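Local coordinates for nonsense-mediated mRNA decay protein 2 (Saccharomyces cerevisiae, PDB 4LUN) that takes part in the nonsense-mediated decay of mRNAs with premature stop codons, binds NAM7/UPF1 through its C-terminus, and is represented here by its N-terminal MIF4G domain, at residues K42-G47 and V74-C79; P111-F116 and G154-L159; G142-F147 and P181-I186; E149-G154 and D224-S229. One frame throughout, in Å; residues are numbered along the deposited sequence.

Interaction 1 (K42-G47 and V74-C79)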
loop_
_atom_site.group_PDB
_atom_site.type_symbol
_atom_site.label_atom_id
_atom_site.label_comp_id
_atom_site.label_asym_id
_atom_site.label_seq_id
_atom_site.Cartn_x
_atom_site.Cartn_y
_atom_site.Cartn_z
ATOM N N LYS A 42 20.431 17.168 -3.672
ATOM C CA LYS A 42 19.527 18.309 -3.575
ATOM C C LYS A 42 18.339 18.169 -4.513
ATOM O O LYS A 42 17.220 18.547 -4.173
ATOM C CB LYS A 42 20.263 19.620 -3.869
ATOM C CG LYS A 42 20.929 20.231 -2.657
ATOM C CD LYS A 42 21.467 21.618 -2.972
ATOM C CE LYS A 42 22.942 21.573 -3.325
ATOM N NZ LYS A 42 23.429 22.893 -3.828
ATOM N N LYS A 43 18.586 17.630 -5.700
ATOM C CA LYS A 43 17.511 17.402 -6.656
ATOM C C LYS A 43 16.541 16.325 -6.144
ATOM O O LYS A 43 15.319 16.473 -6.260
ATOM C CB LYS A 43 18.081 17.034 -8.027
ATOM C CG LYS A 43 17.263 17.570 -9.192
ATOM C CD LYS A 43 17.931 17.271 -10.523
ATOM C CE LYS A 43 19.104 18.203 -10.780
ATOM N NZ LYS A 43 20.123 17.562 -11.661
ATOM N N LEU A 44 17.086 15.259 -5.561
ATOM C CA LEU A 44 16.265 14.192 -4.975
ATOM C C LEU A 44 15.366 14.743 -3.873
ATOM O O LEU A 44 14.179 14.407 -3.793
ATOM C CB LEU A 44 17.149 13.084 -4.387
ATOM C CG LEU A 44 17.830 12.077 -5.314
ATOM C CD1 LEU A 44 18.657 11.091 -4.493
ATOM C CD2 LEU A 44 16.809 11.340 -6.170
ATOM N N LYS A 45 15.952 15.593 -3.033
ATOM C CA LYS A 45 15.297 16.143 -1.853
ATOM C C LYS A 45 14.145 17.083 -2.164
ATOM O O LYS A 45 13.367 17.422 -1.273
ATOM C CB LYS A 45 16.313 16.870 -0.971
ATOM C CG LYS A 45 16.851 16.031 0.162
ATOM C CD LYS A 45 17.917 16.780 0.936
ATOM C CE LYS A 45 18.366 15.978 2.141
ATOM N NZ LYS A 45 19.777 16.270 2.515
ATOM N N LYS A 46 14.027 17.517 -3.413
ATOM C CA LYS A 46 12.891 18.358 -3.756
ATOM C C LYS A 46 11.640 17.490 -3.911
ATOM O O LYS A 46 10.520 17.999 -3.974
ATOM C CB LYS A 46 13.160 19.187 -5.011
ATOM C CG LYS A 46 12.645 18.581 -6.296
ATOM C CD LYS A 46 12.143 19.678 -7.222
ATOM C CE LYS A 46 11.427 19.099 -8.430
ATOM N NZ LYS A 46 10.387 20.039 -8.937
ATOM N N GLY A 47 11.841 16.174 -3.957
ATOM C CA GLY A 47 10.733 15.232 -3.964
ATOM C C GLY A 47 10.449 14.629 -5.324
ATOM O O GLY A 47 10.853 15.167 -6.359
ATOM N N VAL A 74 19.270 6.635 1.904
ATOM C CA VAL A 74 18.512 7.315 2.960
ATOM C C VAL A 74 17.617 8.424 2.408
ATOM O O VAL A 74 16.441 8.521 2.764
ATOM C CB VAL A 74 19.440 7.906 4.033
ATOM C CG1 VAL A 74 18.636 8.725 5.044
ATOM C CG2 VAL A 74 20.205 6.797 4.734
ATOM N N THR A 75 18.173 9.255 1.535
ATOM C CA THR A 75 17.416 10.348 0.934
ATOM C C THR A 75 16.207 9.852 0.149
ATOM O O THR A 75 15.093 10.353 0.325
ATOM C CB THR A 75 18.303 11.202 0.011
ATOM O OG1 THR A 75 19.376 11.765 0.775
ATOM C CG2 THR A 75 17.491 12.315 -0.633
ATOM N N VAL A 76 16.429 8.863 -0.712
ATOM C CA VAL A 76 15.358 8.294 -1.519
ATOM C C VAL A 76 14.305 7.588 -0.649
ATOM O O VAL A 76 13.109 7.653 -0.938
ATOM C CB VAL A 76 15.930 7.336 -2.590
ATOM C CG1 VAL A 76 14.953 6.239 -2.933
ATOM C CG2 VAL A 76 16.330 8.118 -3.840
ATOM N N THR A 77 14.752 6.929 0.417
ATOM C CA THR A 77 13.833 6.249 1.324
ATOM C C THR A 77 12.829 7.245 1.887
ATOM O O THR A 77 11.625 6.985 1.917
ATOM C CB THR A 77 14.558 5.562 2.491
ATOM O OG1 THR A 77 15.452 4.562 1.991
ATOM C CG2 THR A 77 13.543 4.888 3.414
ATOM N N GLU A 78 13.335 8.393 2.325
ATOM C CA GLU A 78 12.487 9.456 2.847
ATOM C C GLU A 78 11.564 10.011 1.763
ATOM O O GLU A 78 10.370 10.184 1.988
ATOM C CB GLU A 78 13.349 10.569 3.444
ATOM C CG GLU A 78 12.734 11.255 4.640
ATOM C CD GLU A 78 13.782 11.719 5.635
ATOM O OE1 GLU A 78 13.674 11.349 6.825
ATOM O OE2 GLU A 78 14.712 12.450 5.230
ATOM N N CYS A 79 12.115 10.276 0.580
ATOM C CA CYS A 79 11.311 10.797 -0.527
ATOM C C CYS A 79 10.216 9.826 -0.954
ATOM O O CYS A 79 9.091 10.240 -1.241
ATOM C CB CYS A 79 12.191 11.126 -1.731
ATOM S SG CYS A 79 13.357 12.458 -1.414
#
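Leu44 and Lys45, where helix 34-44 gives way to a turn, lie against one side of helix 69-81 formed by Thr75, Val76 and Cys79. The leucine leans across Val76 at a slant: its CG is turned away from its own carbonyl carbon (chi1 -76°), and the branched end straddles one methyl, Val76 CG2, with CD1 at 3.8 Å and CD2 at 4.0 Å. Nearer the backbone, Leu44 CB meets Thr75 CG2 at 3.8 Å. That methyl faces the contact because the hydroxyl of Thr75 is turned back to its own helix, where OG1 bonds to the carbonyl of Glu71. The extended chain of Lys45 passes Thr75 CG2 at about a right angle, touching it through CG at 3.9 Å. One turn further along, Cys79 SG sits 3.2 Å from Leu44 O. Leu44 O accepts the 2.9 Å bond from Gly47 N, which closes a type I turn. Gly47 has positive phi, with backbone angles at which a side chain would press on the preceding carbonyl. Leu56 on helix 52-60 also touches Leu44, and Val76 reaches Leu112 on helix 106-116. Such apolar packing between neighbouring helices is characteristic of the all-helical, HEAT-repeat MIF4G fold.

Interaction 2 (P111-F116 and G154-L159); sequences PLLGAF and GVFRTL
In the helical core of the MIF4G domain, Phe156 packs against Leu112, Leu113 and Phe116 of helix 106-116, reaching in from the loop that follows helix 130-152. Leu113 CD1 lies over one face of the Phe156 ring, 3.8 Å from its centroid and 17° off the normal, a CH-pi contact displaced toward the rim. Leu113 and Phe156 run alongside each other, pointing opposite ways. CG of Leu113 stands anti to the backbone N (chi1 172°), which carries CD1 out over the aromatic carbons. Leu112 CD2 comes instead to the edge of the same ring, near its plane, 3.9 Å from Phe156 CZ. Phe116 closes the group obliquely: Phe156 CE2 lies over a face of the Phe116 ring, 4.1 Å from Phe116 CD2, with the planes at 41°. Beyond the ring, Leu113 CD2 touches Thr158 O at 3.9 Å. An alanine in place of Phe156 would probably open a gap beneath Leu113 CD1 and leave Leu112 and Phe116 without their common neighbour. Phe147 of helix 130-152 also meets the Phe156 ring, so the loop residue packs on two consecutive helices, a buried apolar contact of the kind found in helical HEAT-repeat folds such as MIF4G.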
loop_
_atom_site.group_PDB
_atom_site.type_symbol
_atom_site.label_atom_id
_atom_site.label_comp_id
_atom_site.label_asym_id
_atom_site.label_seq_id
_atom_site.Cartn_x
_atom_site.Cartn_y
_atom_site.Cartn_z
ATOM N N PRO A 111 18.906 -2.383 0.452
ATOM C CA PRO A 111 18.657 -1.590 1.663
ATOM C C PRO A 111 17.443 -0.655 1.548
ATOM O O PRO A 111 16.786 -0.388 2.560
ATOM C CB PRO A 111 19.955 -0.788 1.840
ATOM C CG PRO A 111 20.593 -0.770 0.488
ATOM C CD PRO A 111 20.202 -2.057 -0.175
ATOM N N LEU A 112 17.139 -0.179 0.343
ATOM C CA LEU A 112 15.963 0.653 0.142
ATOM C C LEU A 112 14.703 -0.150 0.457
ATOM O O LEU A 112 13.830 0.317 1.182
ATOM C CB LEU A 112 15.885 1.178 -1.295
ATOM C CG LEU A 112 14.546 1.848 -1.661
ATOM C CD1 LEU A 112 14.311 3.098 -0.840
ATOM C CD2 LEU A 112 14.438 2.160 -3.145
ATOM N N LEU A 113 14.620 -1.362 -0.082
ATOM C CA LEU A 113 13.424 -2.176 0.136
ATOM C C LEU A 113 13.243 -2.499 1.611
ATOM O O LEU A 113 12.130 -2.423 2.143
ATOM C CB LEU A 113 13.499 -3.464 -0.683
ATOM C CG LEU A 113 12.405 -4.496 -0.406
ATOM C CD1 LEU A 113 11.039 -3.894 -0.701
ATOM C CD2 LEU A 113 12.617 -5.742 -1.244
ATOM N N GLY A 114 14.337 -2.869 2.270
ATOM C CA GLY A 114 14.273 -3.227 3.676
ATOM C C GLY A 114 13.786 -2.082 4.541
ATOM O O GLY A 114 12.995 -2.286 5.466
ATOM N N ALA A 115 14.254 -0.873 4.236
ATOM C CA ALA A 115 13.848 0.309 4.988
ATOM C C ALA A 115 12.422 0.702 4.634
ATOM O O ALA A 115 11.641 1.107 5.504
ATOM C CB ALA A 115 14.799 1.463 4.717
ATOM N N PHE A 116 12.078 0.602 3.350
ATOM C CA PHE A 116 10.733 0.976 2.923
ATOM C C PHE A 116 9.655 0.086 3.563
ATOM O O PHE A 116 8.580 0.566 3.913
ATOM C CB PHE A 116 10.610 0.963 1.392
ATOM C CG PHE A 116 9.323 1.566 0.887
ATOM C CD1 PHE A 116 9.225 2.926 0.634
ATOM C CD2 PHE A 116 8.202 0.775 0.702
ATOM C CE1 PHE A 116 8.023 3.486 0.189
ATOM C CE2 PHE A 116 7.011 1.321 0.251
ATOM C CZ PHE A 116 6.917 2.677 -0.003
ATOM N N GLY A 154 9.207 -4.684 -11.298
ATOM C CA GLY A 154 10.307 -5.586 -11.009
ATOM C C GLY A 154 11.431 -5.020 -10.160
ATOM O O GLY A 154 12.522 -5.588 -10.100
ATOM N N VAL A 155 11.170 -3.912 -9.479
ATOM C CA VAL A 155 12.170 -3.355 -8.573
ATOM C C VAL A 155 12.083 -4.029 -7.205
ATOM O O VAL A 155 13.073 -4.567 -6.693
ATOM C CB VAL A 155 11.995 -1.834 -8.430
ATOM C CG1 VAL A 155 12.948 -1.286 -7.370
ATOM C CG2 VAL A 155 12.246 -1.159 -9.768
ATOM N N PHE A 156 10.888 -3.990 -6.623
ATOM C CA PHE A 156 10.604 -4.593 -5.322
ATOM C C PHE A 156 9.909 -5.932 -5.526
ATOM O O PHE A 156 8.705 -5.959 -5.755
ATOM C CB PHE A 156 9.629 -3.713 -4.547
ATOM C CG PHE A 156 10.223 -2.456 -3.972
ATOM C CD1 PHE A 156 11.591 -2.240 -3.938
ATOM C CD2 PHE A 156 9.384 -1.493 -3.426
ATOM C CE1 PHE A 156 12.113 -1.078 -3.387
ATOM C CE2 PHE A 156 9.895 -0.328 -2.870
ATOM C CZ PHE A 156 11.266 -0.120 -2.847
ATOM N N ARG A 157 10.630 -7.040 -5.405
ATOM C CA ARG A 157 10.069 -8.331 -5.790
ATOM C C ARG A 157 9.793 -9.292 -4.653
ATOM O O ARG A 157 8.725 -9.897 -4.597
ATOM C CB ARG A 157 11.005 -9.033 -6.781
ATOM C CG ARG A 157 11.529 -8.111 -7.870
ATOM C CD ARG A 157 12.363 -8.892 -8.890
ATOM N NE ARG A 157 13.608 -9.413 -8.326
ATOM C CZ ARG A 157 14.453 -10.185 -9.003
ATOM N NH1 ARG A 157 14.186 -10.520 -10.259
ATOM N NH2 ARG A 157 15.562 -10.630 -8.429
ATOM N N THR A 158 10.776 -9.474 -3.776
ATOM C CA THR A 158 10.701 -10.548 -2.793
ATOM C C THR A 158 11.669 -10.282 -1.650
ATOM O O THR A 158 12.647 -9.559 -1.817
ATOM C CB THR A 158 11.035 -11.914 -3.457
ATOM O OG1 THR A 158 11.112 -12.936 -2.457
ATOM C CG2 THR A 158 12.374 -11.839 -4.185
ATOM N N LEU A 159 11.399 -10.859 -0.483
ATOM C CA LEU A 159 12.338 -10.742 0.620
ATOM C C LEU A 159 13.646 -11.429 0.272
ATOM O O LEU A 159 14.676 -11.144 0.871
ATOM C CB LEU A 159 11.762 -11.353 1.898
ATOM C CG LEU A 159 10.558 -10.637 2.511
ATOM C CD1 LEU A 159 9.979 -11.446 3.654
ATOM C CD2 LEU A 159 10.936 -9.237 2.997
#

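Interaction 3 (G142-F147 and P181-I186)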
loop_
_atom_site.group_PDB
_atom_site.type_symbol
_atom_site.label_atom_id
_atom_site.label_comp_id
_atom_site.label_asym_id
_atom_site.label_seq_id
_atom_site.Cartn_x
_atom_site.Cartn_y
_atom_site.Cartn_z
ATOM N N GLY A 142 -0.987 5.136 0.652
ATOM C CA GLY A 142 -0.049 5.734 -0.291
ATOM C C GLY A 142 1.228 4.925 -0.408
ATOM O O GLY A 142 1.755 4.711 -1.509
ATOM N N ASN A 143 1.750 4.500 0.737
ATOM C CA ASN A 143 2.942 3.665 0.753
ATOM C C ASN A 143 2.699 2.332 0.059
ATOM O O ASN A 143 3.563 1.837 -0.671
ATOM C CB ASN A 143 3.415 3.437 2.191
ATOM C CG ASN A 143 3.931 4.713 2.843
ATOM O OD1 ASN A 143 4.336 5.653 2.151
ATOM N ND2 ASN A 143 3.944 4.739 4.169
ATOM N N LEU A 144 1.527 1.751 0.284
ATOM C CA LEU A 144 1.185 0.493 -0.376
ATOM C C LEU A 144 1.081 0.692 -1.878
ATOM O O LEU A 144 1.505 -0.157 -2.657
ATOM C CB LEU A 144 -0.143 -0.060 0.178
ATOM C CG LEU A 144 -0.736 -1.313 -0.476
ATOM C CD1 LEU A 144 0.174 -2.526 -0.241
ATOM C CD2 LEU A 144 -2.126 -1.565 0.085
ATOM N N ARG A 145 0.541 1.833 -2.295
ATOM C CA ARG A 145 0.363 2.064 -3.727
ATOM C C ARG A 145 1.718 2.154 -4.409
ATOM O O ARG A 145 1.963 1.517 -5.446
ATOM C CB ARG A 145 -0.440 3.345 -3.952
ATOM C CG ARG A 145 -0.886 3.548 -5.390
ATOM C CD ARG A 145 0.070 4.420 -6.150
ATOM N NE ARG A 145 -0.314 4.526 -7.557
ATOM C CZ ARG A 145 -1.085 5.492 -8.041
ATOM N NH1 ARG A 145 -1.550 6.436 -7.231
ATOM N NH2 ARG A 145 -1.383 5.517 -9.333
ATOM N N VAL A 146 2.611 2.927 -3.805
ATOM C CA VAL A 146 3.949 3.127 -4.360
ATOM C C VAL A 146 4.733 1.818 -4.373
ATOM O O VAL A 146 5.426 1.507 -5.347
ATOM C CB VAL A 146 4.705 4.237 -3.591
ATOM C CG1 VAL A 146 6.188 4.234 -3.952
ATOM C CG2 VAL A 146 4.076 5.606 -3.898
ATOM N N PHE A 147 4.623 1.058 -3.284
ATOM C CA PHE A 147 5.268 -0.245 -3.220
ATOM C C PHE A 147 4.825 -1.111 -4.381
ATOM O O PHE A 147 5.648 -1.748 -5.040
ATOM C CB PHE A 147 4.955 -0.985 -1.927
ATOM C CG PHE A 147 5.476 -2.389 -1.929
ATOM C CD1 PHE A 147 6.759 -2.653 -1.485
ATOM C CD2 PHE A 147 4.696 -3.436 -2.399
ATOM C CE1 PHE A 147 7.269 -3.947 -1.516
ATOM C CE2 PHE A 147 5.199 -4.730 -2.431
ATOM C CZ PHE A 147 6.491 -4.977 -1.979
ATOM N N PRO A 181 3.939 -14.674 -1.213
ATOM C CA PRO A 181 4.292 -13.495 -2.013
ATOM C C PRO A 181 4.367 -12.278 -1.104
ATOM O O PRO A 181 3.601 -12.209 -0.137
ATOM C CB PRO A 181 3.091 -13.351 -2.960
ATOM C CG PRO A 181 2.542 -14.732 -3.080
ATOM C CD PRO A 181 2.712 -15.329 -1.694
ATOM N N LEU A 182 5.260 -11.342 -1.411
ATOM C CA LEU A 182 5.522 -10.202 -0.528
ATOM C C LEU A 182 4.299 -9.316 -0.323
ATOM O O LEU A 182 4.034 -8.866 0.801
ATOM C CB LEU A 182 6.705 -9.386 -1.049
ATOM C CG LEU A 182 7.206 -8.227 -0.179
ATOM C CD1 LEU A 182 7.334 -8.640 1.287
ATOM C CD2 LEU A 182 8.553 -7.709 -0.701
ATOM N N LEU A 183 3.539 -9.075 -1.392
ATOM C CA LEU A 183 2.297 -8.316 -1.250
ATOM C C LEU A 183 1.310 -8.986 -0.311
ATOM O O LEU A 183 0.601 -8.303 0.410
ATOM C CB LEU A 183 1.619 -8.070 -2.602
ATOM C CG LEU A 183 2.192 -6.934 -3.439
ATOM C CD1 LEU A 183 1.668 -7.029 -4.870
ATOM C CD2 LEU A 183 1.807 -5.586 -2.801
ATOM N N PHE A 184 1.229 -10.314 -0.343
ATOM C CA PHE A 184 0.350 -11.043 0.558
ATOM C C PHE A 184 0.780 -10.775 2.013
ATOM O O PHE A 184 -0.060 -10.502 2.882
ATOM C CB PHE A 184 0.383 -12.557 0.223
ATOM C CG PHE A 184 -0.373 -13.425 1.204
ATOM C CD1 PHE A 184 -1.684 -13.813 0.953
ATOM C CD2 PHE A 184 0.245 -13.879 2.367
ATOM C CE1 PHE A 184 -2.363 -14.632 1.844
ATOM C CE2 PHE A 184 -0.437 -14.681 3.264
ATOM C CZ PHE A 184 -1.738 -15.057 3.003
ATOM N N SER A 185 2.088 -10.833 2.251
ATOM C CA SER A 185 2.636 -10.626 3.592
ATOM C C SER A 185 2.327 -9.231 4.103
ATOM O O SER A 185 1.886 -9.053 5.249
ATOM C CB SER A 185 4.143 -10.889 3.629
ATOM O OG SER A 185 4.417 -12.256 3.360
ATOM N N ILE A 186 2.536 -8.246 3.242
ATOM C CA ILE A 186 2.230 -6.853 3.592
ATOM C C ILE A 186 0.737 -6.653 3.892
ATOM O O ILE A 186 0.353 -6.031 4.900
ATOM C CB ILE A 186 2.670 -5.935 2.441
ATOM C CG1 ILE A 186 4.193 -5.912 2.357
ATOM C CG2 ILE A 186 2.148 -4.490 2.628
ATOM C CD1 ILE A 186 4.712 -5.320 1.050
#
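The backbone bond from Ile186 N to Leu182 O, 2.9 Å long, fixes these two residues one turn apart on helix 182-190, with both side chains directed at Phe147 of helix 130-152. No hydrogen bond crosses between the segments; the contact is wholly apolar and centres on the Phe147 ring. With chi1 at 173° the ring is swung opposite its own amide nitrogen and out from the helix, toward Leu182, Leu183 and Ile186. Ile186 CD1 comes down on one face, 3.6 Å from the ring centroid and 18° off the normal, as a CH-pi contact. The leucines take the rim: Leu183 CD2 lies 3.5 Å from Phe147 CE2, and Leu182 CD2 is 3.7 Å from Phe147 CZ, each near the plane of the ring. With a methyl above and branches along its edge, the ring is closely held on this side. A serine in place of Phe147 would probably leave a cavity among these three residues and leave Ile186 CD1 without the ring face it rests on. One turn earlier on helix 130-152, Leu144 CD1 extends the apolar seam to Ile186 CG2 at 4.0 Å and, more loosely, to Leu183 CD2. The two helical segments run antiparallel at 175°, their axes 12.0 Å apart, a spacing bridged by long side chains. Around this pair, helix 201-210 packs on Leu144 through Ile203 and Phe207, Leu231 of helix 231-271 touches Leu183, and Leu117 and Phe120 of the loop after helix 106-116 lie against Ile186.

Interaction 4 (E149-G154 and D224-S229); sequences ELYLVG and DLIYDS
A Schellman motif ends helix 130-152, and the residues just inside it, Tyr151 and Leu152, receive the loop 224-229 that leads into helix 231-271. Gly154, at positive phi, is its C-prime residue: Gly154 N bonds to Tyr151 O, and Val155 N to Leu150 O. Across the contact, the one direct hydrogen bond runs from Tyr227 N to Tyr151 OH, 2.9 Å long with an angle of 155° at the hydrogen. A chi1 of 167° carries the Tyr151 ring off the helix and brings its hydroxyl to the loop backbone. Two apolar groups also lie near that oxygen: Ile226 CG2 at 3.6 Å, and CB of Tyr227, whose ring then leads away from the contact to touch Thr158. A water ties the backbones together, donating to Tyr151 O at 2.9 Å and to Leu225 O at 2.7 Å while lying over one face of the Tyr151 ring. Leu231 of helix 231-271 also packs on Tyr151, and Lys6, Lys7 and His10 of helix 3-17 touch Leu225. At the other end of the contact, the Leu225 side chain covers the carbonyl of Leu152, with CB 3.3 Å from Leu152 O; this buried oxygen has no polar partner in the model.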
loop_
_atom_site.group_PDB
_atom_site.type_symbol
_atom_site.label_atom_id
_atom_site.label_comp_id
_atom_site.label_asym_id
_atom_site.label_seq_id
_atom_site.Cartn_x
_atom_site.Cartn_y
_atom_site.Cartn_z
ATOM N N GLU A 149 3.446 -0.337 -7.275
ATOM C CA GLU A 149 3.859 0.132 -8.592
ATOM C C GLU A 149 5.305 -0.289 -8.855
ATOM O O GLU A 149 5.666 -0.653 -9.990
ATOM C CB GLU A 149 3.727 1.652 -8.720
ATOM C CG GLU A 149 2.323 2.224 -8.528
ATOM C CD GLU A 149 1.365 1.938 -9.678
ATOM O OE1 GLU A 149 1.728 1.198 -10.623
ATOM O OE2 GLU A 149 0.231 2.463 -9.627
ATOM N N LEU A 150 6.131 -0.262 -7.809
ATOM C CA LEU A 150 7.532 -0.682 -7.944
ATOM C C LEU A 150 7.689 -2.199 -7.989
ATOM O O LEU A 150 8.684 -2.725 -8.511
ATOM C CB LEU A 150 8.397 -0.102 -6.815
ATOM C CG LEU A 150 8.600 1.401 -6.918
ATOM C CD1 LEU A 150 9.164 1.939 -5.601
ATOM C CD2 LEU A 150 9.548 1.707 -8.079
ATOM N N TYR A 151 6.719 -2.897 -7.419
ATOM C CA TYR A 151 6.664 -4.340 -7.542
ATOM C C TYR A 151 6.366 -4.688 -8.994
ATOM O O TYR A 151 7.003 -5.572 -9.573
ATOM C CB TYR A 151 5.585 -4.925 -6.610
ATOM C CG TYR A 151 5.288 -6.373 -6.938
ATOM C CD1 TYR A 151 6.038 -7.395 -6.380
ATOM C CD2 TYR A 151 4.273 -6.713 -7.827
ATOM C CE1 TYR A 151 5.787 -8.714 -6.706
ATOM C CE2 TYR A 151 4.020 -8.021 -8.160
ATOM C CZ TYR A 151 4.771 -9.021 -7.598
ATOM O OH TYR A 151 4.497 -10.332 -7.919
ATOM N N LEU A 152 5.398 -3.995 -9.587
ATOM C CA LEU A 152 4.950 -4.357 -10.930
ATOM C C LEU A 152 6.013 -4.087 -12.001
ATOM O O LEU A 152 5.974 -4.674 -13.088
ATOM C CB LEU A 152 3.647 -3.648 -11.280
ATOM C CG LEU A 152 2.419 -4.147 -10.510
ATOM C CD1 LEU A 152 1.263 -3.181 -10.706
ATOM C CD2 LEU A 152 2.033 -5.560 -10.957
ATOM N N VAL A 153 6.953 -3.204 -11.704
ATOM C CA VAL A 153 8.069 -2.988 -12.632
ATOM C C VAL A 153 9.326 -3.765 -12.248
ATOM O O VAL A 153 10.386 -3.555 -12.820
ATOM C CB VAL A 153 8.384 -1.480 -12.880
ATOM C CG1 VAL A 153 7.175 -0.792 -13.505
ATOM C CG2 VAL A 153 8.816 -0.787 -11.593
ATOM N N GLY A 154 9.207 -4.684 -11.298
ATOM C CA GLY A 154 10.307 -5.586 -11.009
ATOM C C GLY A 154 11.431 -5.020 -10.160
ATOM O O GLY A 154 12.522 -5.588 -10.100
ATOM N N ASP A 224 3.051 -11.032 -16.906
ATOM C CA ASP A 224 4.484 -10.926 -17.187
ATOM C C ASP A 224 5.202 -10.070 -16.152
ATOM O O ASP A 224 6.436 -10.043 -16.104
ATOM C CB ASP A 224 4.729 -10.294 -18.562
ATOM C CG ASP A 224 4.403 -11.223 -19.709
ATOM O OD1 ASP A 224 4.230 -12.439 -19.476
ATOM O OD2 ASP A 224 4.333 -10.725 -20.854
ATOM N N LEU A 225 4.428 -9.358 -15.339
ATOM C CA LEU A 225 4.994 -8.429 -14.371
ATOM C C LEU A 225 5.095 -9.052 -12.989
ATOM O O LEU A 225 5.784 -8.529 -12.115
ATOM C CB LEU A 225 4.148 -7.169 -14.283
ATOM C CG LEU A 225 3.913 -6.437 -15.595
ATOM C CD1 LEU A 225 2.996 -5.220 -15.371
ATOM C CD2 LEU A 225 5.245 -6.026 -16.182
ATOM N N ILE A 226 4.414 -10.173 -12.804
ATOM C CA ILE A 226 4.274 -10.793 -11.495
ATOM C C ILE A 226 5.466 -11.708 -11.207
ATOM O O ILE A 226 5.860 -12.509 -12.054
ATOM C CB ILE A 226 2.928 -11.541 -11.414
ATOM C CG1 ILE A 226 1.786 -10.525 -11.273
ATOM C CG2 ILE A 226 2.898 -12.512 -10.250
ATOM C CD1 ILE A 226 0.402 -11.066 -11.590
ATOM N N TYR A 227 6.046 -11.568 -10.020
ATOM C CA TYR A 227 7.230 -12.343 -9.638
ATOM C C TYR A 227 6.948 -13.832 -9.419
ATOM O O TYR A 227 7.577 -14.711 -10.027
ATOM C CB TYR A 227 7.851 -11.723 -8.370
ATOM C CG TYR A 227 9.121 -12.417 -7.923
ATOM C CD1 TYR A 227 10.324 -12.200 -8.582
ATOM C CD2 TYR A 227 9.107 -13.309 -6.859
ATOM C CE1 TYR A 227 11.491 -12.831 -8.170
ATOM C CE2 TYR A 227 10.274 -13.947 -6.449
ATOM C CZ TYR A 227 11.450 -13.704 -7.108
ATOM O OH TYR A 227 12.606 -14.346 -6.704
ATOM N N ASP A 228 5.996 -14.115 -8.539
ATOM C CA ASP A 228 5.634 -15.477 -8.166
ATOM C C ASP A 228 4.211 -15.732 -8.656
ATOM O O ASP A 228 3.282 -15.026 -8.278
ATOM C CB ASP A 228 5.739 -15.633 -6.640
ATOM C CG ASP A 228 5.455 -17.051 -6.154
ATOM O OD1 ASP A 228 4.750 -17.820 -6.849
ATOM O OD2 ASP A 228 5.929 -17.387 -5.044
ATOM N N SER A 229 4.029 -16.753 -9.489
ATOM C CA SER A 229 2.714 -17.007 -10.098
ATOM C C SER A 229 1.604 -17.311 -9.082
ATOM O O SER A 229 0.418 -17.237 -9.412
ATOM C CB SER A 229 2.806 -18.129 -11.134
ATOM O OG SER A 229 2.919 -19.391 -10.502
HETATM O O HOH W 1 7.424 -8.383 -10.032
#

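From the N terminus, interaction 1 comes first, closing a short loop between helix 34-44 and helix 69-81 before any other opens. The remaining three interleave: interaction 2 starts on helix 106-116, interactions 3 and 4 on helix 130-152, and their second segments follow in the same order, so the closed loops cross one another. Interactions 2 and 4 share Gly154, and Phe116 meets Phe147 between interactions 2 and 3. Thr77 touches Leu112 and Ala115, joining interaction 1 to interaction 2. Helix 130-152 is thus the hub, linking the N-terminal helices to helix 182-190 and to the loop before helix 231-271.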